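PDB 4OGD: succinate-semialdehyde dehydrogenase from Streptococcus pyogenes MGAS1882, which probably oxidises succinic semialdehyde to succinate, and binds NADP+ in a Rossmann-type domain as an aldehyde dehydrogenase. Local coordinates for residues Y9-L14 with P338-M343; Q82-L87 with N132-Q137. All blocks are in the same frame, centred on the assembly; numbering follows the deposited sequence.

The two contacts sit about 21 Å apart, centre to centre, and share no helix or strand. Contact 1 is peripheral: it ties the N-terminal turn before strand 12-16 to the loop between strands 327-330 and 345-348, and its touching residues range from buried to exposed. Contact 2 is buried near the middle of the chain and holds helix 78-103 against the start of helix 136-148; along the sequence it is nested inside the loop that contact 1 closes. A glutamate carboxylate bonded to two backbone N-H groups carries contact 2, whereas contact 1 rests on ring edges and close polar approaches. The surface buried is nearly the same, 273 and 270 Å².

Contact 1 (Y9-L14 with P338-M343); sequences YTNEVL and PGHFVM
Asn11 OD1 lies at the edge of the His340 imidazole, near the ring plane, 3.1 Å from CE1 of His340. The amide stands nearly upright against the ring, the two planes being 80° apart, while Asn11 CB reaches over to the carbonyl of Pro338. Asn11 CG swings anti to its own nitrogen (chi1 -159°), which carries the amide across to the imidazole.

In the middle the backbones nearly touch: Tyr9 O approaches Gly339 CA at 3.3 Å, and the CA atoms of Tyr9 and Gly339 are 4.2 Å apart. The glycine has no side chain to hold the chains off. Just beyond it, His340 is the centre of an inverse gamma turn, closed by a weak bond from Phe341 N to Gly339 O, and a backbone hydrogen bond to Pro8 ties this turn to the N-terminal chain.

On the other flank Tyr9 and Phe341 meet edge to edge, Tyr9 CD1 standing 3.7 Å from Phe341 CZ. His337 joins both: its ring lies at about 20° to that of Tyr9 and edge-to-face with Phe341. The contact thus seats the turn that leads into strand 12-16 on the loop ahead of strand 345-348. Its two flanks differ in chemistry, an amide oxygen at an imidazole edge on one and aromatic edges on the other, with the glycine between them allowing the close backbone approach.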
loop_
_atom_site.group_PDB
_atom_site.type_symbol
_atom_site.label_atom_id
_atom_site.label_comp_id
_atom_site.label_asym_id
_atom_site.label_seq_id
_atom_site.Cartn_x
_atom_site.Cartn_y
_atom_site.Cartn_z
ATOM N N TYR A 9 13.549 -7.291 -34.676
ATOM C CA TYR A 9 14.383 -6.798 -35.764
ATOM C C TYR A 9 13.998 -7.436 -37.093
ATOM O O TYR A 9 14.100 -6.799 -38.137
ATOM C CB TYR A 9 15.865 -7.025 -35.461
ATOM C CG TYR A 9 16.801 -6.596 -36.570
ATOM C CD1 TYR A 9 16.720 -5.325 -37.120
ATOM C CD2 TYR A 9 17.782 -7.456 -37.044
ATOM C CE1 TYR A 9 17.573 -4.923 -38.131
ATOM C CE2 TYR A 9 18.643 -7.065 -38.049
ATOM C CZ TYR A 9 18.533 -5.797 -38.589
ATOM O OH TYR A 9 19.387 -5.394 -39.595
ATOM N N THR A 10 13.535 -8.681 -37.040
ATOM C CA THR A 10 13.228 -9.446 -38.247
ATOM C C THR A 10 11.753 -9.818 -38.344
ATOM O O THR A 10 11.296 -10.291 -39.389
ATOM C CB THR A 10 14.049 -10.745 -38.308
ATOM O OG1 THR A 10 13.690 -11.593 -37.205
ATOM C CG2 THR A 10 15.543 -10.445 -38.270
ATOM N N ASN A 11 11.021 -9.603 -37.248
ATOM C CA ASN A 11 9.609 -9.974 -37.139
ATOM C C ASN A 11 9.407 -11.470 -37.322
ATOM O O ASN A 11 8.383 -11.909 -37.841
ATOM C CB ASN A 11 8.733 -9.176 -38.121
ATOM C CG ASN A 11 7.268 -9.152 -37.712
ATOM O OD1 ASN A 11 6.945 -9.127 -36.522
ATOM N ND2 ASN A 11 6.372 -9.173 -38.697
ATOM N N GLU A 12 10.390 -12.250 -36.883
ATOM C CA GLU A 12 10.355 -13.697 -37.054
ATOM C C GLU A 12 10.251 -14.482 -35.738
ATOM O O GLU A 12 10.839 -14.110 -34.721
ATOM C CB GLU A 12 11.560 -14.148 -37.882
ATOM C CG GLU A 12 12.509 -15.133 -37.217
ATOM C CD GLU A 12 13.654 -15.513 -38.139
ATOM O OE1 GLU A 12 14.551 -16.278 -37.718
ATOM O OE2 GLU A 12 13.655 -15.037 -39.295
ATOM N N VAL A 13 9.497 -15.577 -35.778
ATOM C CA VAL A 13 9.248 -16.409 -34.600
ATOM C C VAL A 13 10.467 -17.233 -34.193
ATOM O O VAL A 13 10.996 -18.003 -34.990
ATOM C CB VAL A 13 8.071 -17.371 -34.857
ATOM C CG1 VAL A 13 7.800 -18.224 -33.628
ATOM C CG2 VAL A 13 6.829 -16.588 -35.254
ATOM N N LEU A 14 10.902 -17.081 -32.945
ATOM C CA LEU A 14 12.059 -17.819 -32.449
ATOM C C LEU A 14 11.664 -18.920 -31.469
ATOM O O LEU A 14 12.280 -19.983 -31.438
ATOM C CB LEU A 14 13.064 -16.874 -31.788
ATOM C CG LEU A 14 13.531 -15.683 -32.626
ATOM C CD1 LEU A 14 14.639 -14.901 -31.924
ATOM C CD2 LEU A 14 13.990 -16.143 -34.003
ATOM N N PRO A 338 11.421 -4.490 -42.265
ATOM C CA PRO A 338 10.411 -5.351 -41.636
ATOM C C PRO A 338 10.397 -5.274 -40.110
ATOM O O PRO A 338 9.379 -5.607 -39.506
ATOM C CB PRO A 338 10.800 -6.761 -42.099
ATOM C CG PRO A 338 12.214 -6.648 -42.562
ATOM C CD PRO A 338 12.361 -5.259 -43.098
ATOM N N GLY A 339 11.507 -4.849 -39.513
ATOM C CA GLY A 339 11.581 -4.653 -38.073
ATOM C C GLY A 339 10.700 -3.497 -37.638
ATOM O O GLY A 339 10.362 -2.639 -38.442
ATOM N N HIS A 340 10.334 -3.454 -36.362
ATOM C CA HIS A 340 9.356 -2.463 -35.911
ATOM C C HIS A 340 9.964 -1.088 -35.635
ATOM O O HIS A 340 9.812 -0.535 -34.542
ATOM C CB HIS A 340 8.629 -2.988 -34.674
ATOM C CG HIS A 340 8.178 -4.408 -34.808
ATOM N ND1 HIS A 340 7.363 -4.835 -35.836
ATOM C CD2 HIS A 340 8.445 -5.503 -34.059
ATOM C CE1 HIS A 340 7.141 -6.131 -35.707
ATOM N NE2 HIS A 340 7.785 -6.560 -34.637
ATOM N N PHE A 341 10.626 -0.518 -36.636
ATOM C CA PHE A 341 11.359 0.737 -36.458
ATOM C C PHE A 341 10.511 2.010 -36.550
ATOM O O PHE A 341 9.646 2.144 -37.423
ATOM C CB PHE A 341 12.505 0.829 -37.469
ATOM C CG PHE A 341 13.659 -0.090 -37.168
ATOM C CD1 PHE A 341 14.606 0.264 -36.222
ATOM C CD2 PHE A 341 13.797 -1.297 -37.834
ATOM C CE1 PHE A 341 15.669 -0.567 -35.936
ATOM C CE2 PHE A 341 14.859 -2.145 -37.556
ATOM C CZ PHE A 341 15.801 -1.776 -36.603
ATOM N N VAL A 342 10.789 2.945 -35.646
ATOM C CA VAL A 342 10.240 4.296 -35.694
ATOM C C VAL A 342 11.423 5.255 -35.617
ATOM O O VAL A 342 12.278 5.123 -34.739
ATOM C CB VAL A 342 9.265 4.546 -34.508
ATOM C CG1 VAL A 342 8.805 6.009 -34.464
ATOM C CG2 VAL A 342 8.069 3.609 -34.598
ATOM N N MET A 343 11.514 6.207 -36.542
ATOM C CA MET A 343 12.648 7.127 -36.495
ATOM C C MET A 343 12.451 8.165 -35.399
ATOM O O MET A 343 11.312 8.497 -35.057
ATOM C CB MET A 343 12.898 7.804 -37.851
ATOM C CG MET A 343 12.140 9.093 -38.084
ATOM S SD MET A 343 12.694 9.905 -39.608
ATOM C CE MET A 343 14.156 10.758 -39.038
#

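Contact 2 (Q82-L87 with N132-Q137); sequences QGEVDL and NFPYYQ
Glu84 OE2 accepts two backbone N-H groups, from Tyr136 N and from Tyr135 N, both at 2.8 Å. The bond from Tyr136 N is nearly straight (171°) and uses the anti lone pair of the carboxylate; that from Tyr135 N is more bent (140°) and reaches the same oxygen on its anti side, but 31° out of the carboxylate plane. An extended side chain, with CG anti to the backbone N, carries the acid from helix 78-103 into this buried turn. Around it the packing is close: Glu84 OE2 lies 3.5 Å from Phe133 CB, and Glu84 CG is 3.7 Å from Tyr136 CB. The other oxygen, OE1, forms a salt bridge with Lys76, so both oxygens have partners, and the lysine would be expected to favour the ionised form of the acid.

The turn follows strand 124-128 of the Rossmann-type sheet and leads into helix 136-148, completing a beta-alpha step. It includes the end of a PWNFP sequence found in aldehyde dehydrogenases; in relatives its asparagine, matching Asn132, contributes to the oxyanion hole. Negative charge near the beginning of the helix would probably suit its dipole.

One helical turn beyond Glu84, the contact thins toward the partly exposed Leu87. Here a single branch touches: Leu87 CD2 comes obliquely to the Tyr136 ring, 3.5 Å from Tyr136 CE1. The phenol OH of Tyr136 leaves this contact altogether to bond Ser420 and Arg140.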
loop_
_atom_site.group_PDB
_atom_site.type_symbol
_atom_site.label_atom_id
_atom_site.label_comp_id
_atom_site.label_asym_id
_atom_site.label_seq_id
_atom_site.Cartn_x
_atom_site.Cartn_y
_atom_site.Cartn_z
ATOM N N GLN A 82 23.021 -5.821 -21.797
ATOM C CA GLN A 82 24.162 -6.142 -20.947
ATOM C C GLN A 82 24.138 -5.273 -19.694
ATOM O O GLN A 82 24.366 -5.758 -18.587
ATOM C CB GLN A 82 25.473 -5.917 -21.690
ATOM C CG GLN A 82 25.779 -6.951 -22.749
ATOM C CD GLN A 82 27.034 -6.599 -23.504
ATOM O OE1 GLN A 82 27.188 -5.470 -23.965
ATOM N NE2 GLN A 82 27.955 -7.552 -23.611
ATOM N N GLY A 83 23.868 -3.982 -19.873
ATOM C CA GLY A 83 23.761 -3.079 -18.744
ATOM C C GLY A 83 22.632 -3.488 -17.815
ATOM O O GLY A 83 22.755 -3.374 -16.594
ATOM N N GLU A 84 21.526 -3.962 -18.386
ATOM C CA GLU A 84 20.409 -4.404 -17.551
ATOM C C GLU A 84 20.820 -5.596 -16.693
ATOM O O GLU A 84 20.485 -5.665 -15.507
ATOM C CB GLU A 84 19.176 -4.751 -18.386
ATOM C CG GLU A 84 17.973 -5.164 -17.533
ATOM C CD GLU A 84 16.681 -5.257 -18.317
ATOM O OE1 GLU A 84 16.621 -4.757 -19.465
ATOM O OE2 GLU A 84 15.715 -5.836 -17.778
ATOM N N VAL A 85 21.545 -6.538 -17.288
ATOM C CA VAL A 85 22.085 -7.648 -16.507
ATOM C C VAL A 85 22.966 -7.131 -15.381
ATOM O O VAL A 85 22.833 -7.572 -14.237
ATOM C CB VAL A 85 22.902 -8.626 -17.359
ATOM C CG1 VAL A 85 23.573 -9.659 -16.455
ATOM C CG2 VAL A 85 22.007 -9.306 -18.371
ATOM N N ASP A 86 23.859 -6.194 -15.704
ATOM C CA ASP A 86 24.772 -5.630 -14.710
ATOM C C ASP A 86 24.026 -5.077 -13.496
ATOM O O ASP A 86 24.430 -5.303 -12.349
ATOM C CB ASP A 86 25.639 -4.519 -15.315
ATOM C CG ASP A 86 26.649 -5.031 -16.328
ATOM O OD1 ASP A 86 26.885 -6.257 -16.399
ATOM O OD2 ASP A 86 27.216 -4.186 -17.065
ATOM N N LEU A 87 22.933 -4.360 -13.753
ATOM C CA LEU A 87 22.139 -3.775 -12.679
ATOM C C LEU A 87 21.426 -4.858 -11.866
ATOM O O LEU A 87 21.307 -4.744 -10.644
ATOM C CB LEU A 87 21.145 -2.753 -13.239
ATOM C CG LEU A 87 20.309 -2.020 -12.193
ATOM C CD1 LEU A 87 21.199 -1.454 -11.091
ATOM C CD2 LEU A 87 19.496 -0.907 -12.856
ATOM N N ASN A 132 9.559 -4.011 -21.164
ATOM C CA ASN A 132 10.587 -3.017 -21.481
ATOM C C ASN A 132 11.933 -3.211 -20.772
ATOM O O ASN A 132 12.981 -2.869 -21.324
ATOM C CB ASN A 132 10.063 -1.570 -21.405
ATOM C CG ASN A 132 9.677 -1.153 -20.009
ATOM O OD1 ASN A 132 9.396 -1.988 -19.147
ATOM N ND2 ASN A 132 9.671 0.160 -19.772
ATOM N N PHE A 133 11.890 -3.780 -19.567
ATOM C CA PHE A 133 13.094 -4.192 -18.846
ATOM C C PHE A 133 12.796 -5.572 -18.257
ATOM O O PHE A 133 12.489 -5.703 -17.070
ATOM C CB PHE A 133 13.470 -3.186 -17.744
ATOM C CG PHE A 133 13.869 -1.831 -18.262
ATOM C CD1 PHE A 133 15.202 -1.529 -18.511
ATOM C CD2 PHE A 133 12.903 -0.854 -18.498
ATOM C CE1 PHE A 133 15.570 -0.269 -18.994
ATOM C CE2 PHE A 133 13.261 0.403 -18.973
ATOM C CZ PHE A 133 14.595 0.693 -19.225
ATOM N N PRO A 134 12.873 -6.611 -19.100
ATOM C CA PRO A 134 12.362 -7.951 -18.771
ATOM C C PRO A 134 13.035 -8.593 -17.557
ATOM O O PRO A 134 12.409 -9.408 -16.885
ATOM C CB PRO A 134 12.675 -8.774 -20.027
ATOM C CG PRO A 134 12.881 -7.782 -21.111
ATOM C CD PRO A 134 13.482 -6.570 -20.442
ATOM N N TYR A 135 14.287 -8.242 -17.289
ATOM C CA TYR A 135 14.990 -8.809 -16.139
ATOM C C TYR A 135 14.985 -7.888 -14.922
ATOM O O TYR A 135 14.685 -8.330 -13.807
ATOM C CB TYR A 135 16.424 -9.232 -16.519
ATOM C CG TYR A 135 16.515 -10.721 -16.754
ATOM C CD1 TYR A 135 15.709 -11.335 -17.692
ATOM C CD2 TYR A 135 17.384 -11.521 -16.008
ATOM C CE1 TYR A 135 15.759 -12.698 -17.899
ATOM C CE2 TYR A 135 17.443 -12.897 -16.212
ATOM C CZ TYR A 135 16.621 -13.475 -17.158
ATOM O OH TYR A 135 16.652 -14.842 -17.373
ATOM N N TYR A 136 15.335 -6.625 -15.140
ATOM C CA TYR A 136 15.392 -5.626 -14.078
ATOM C C TYR A 136 14.073 -5.493 -13.335
ATOM O O TYR A 136 14.071 -5.419 -12.106
ATOM C CB TYR A 136 15.869 -4.291 -14.664
ATOM C CG TYR A 136 15.601 -3.042 -13.851
ATOM C CD1 TYR A 136 16.381 -2.715 -12.740
ATOM C CD2 TYR A 136 14.609 -2.158 -14.236
ATOM C CE1 TYR A 136 16.150 -1.539 -12.018
ATOM C CE2 TYR A 136 14.370 -0.998 -13.524
ATOM C CZ TYR A 136 15.141 -0.691 -12.422
ATOM O OH TYR A 136 14.889 0.471 -11.719
ATOM N N GLN A 137 12.950 -5.505 -14.055
ATOM C CA GLN A 137 11.664 -5.366 -13.371
ATOM C C GLN A 137 11.329 -6.603 -12.529
ATOM O O GLN A 137 10.629 -6.492 -11.518
ATOM C CB GLN A 137 10.504 -5.046 -14.324
ATOM C CG GLN A 137 10.686 -3.840 -15.234
ATOM C CD GLN A 137 10.932 -2.532 -14.524
ATOM O OE1 GLN A 137 10.689 -2.389 -13.322
ATOM N NE2 GLN A 137 11.408 -1.547 -15.279
#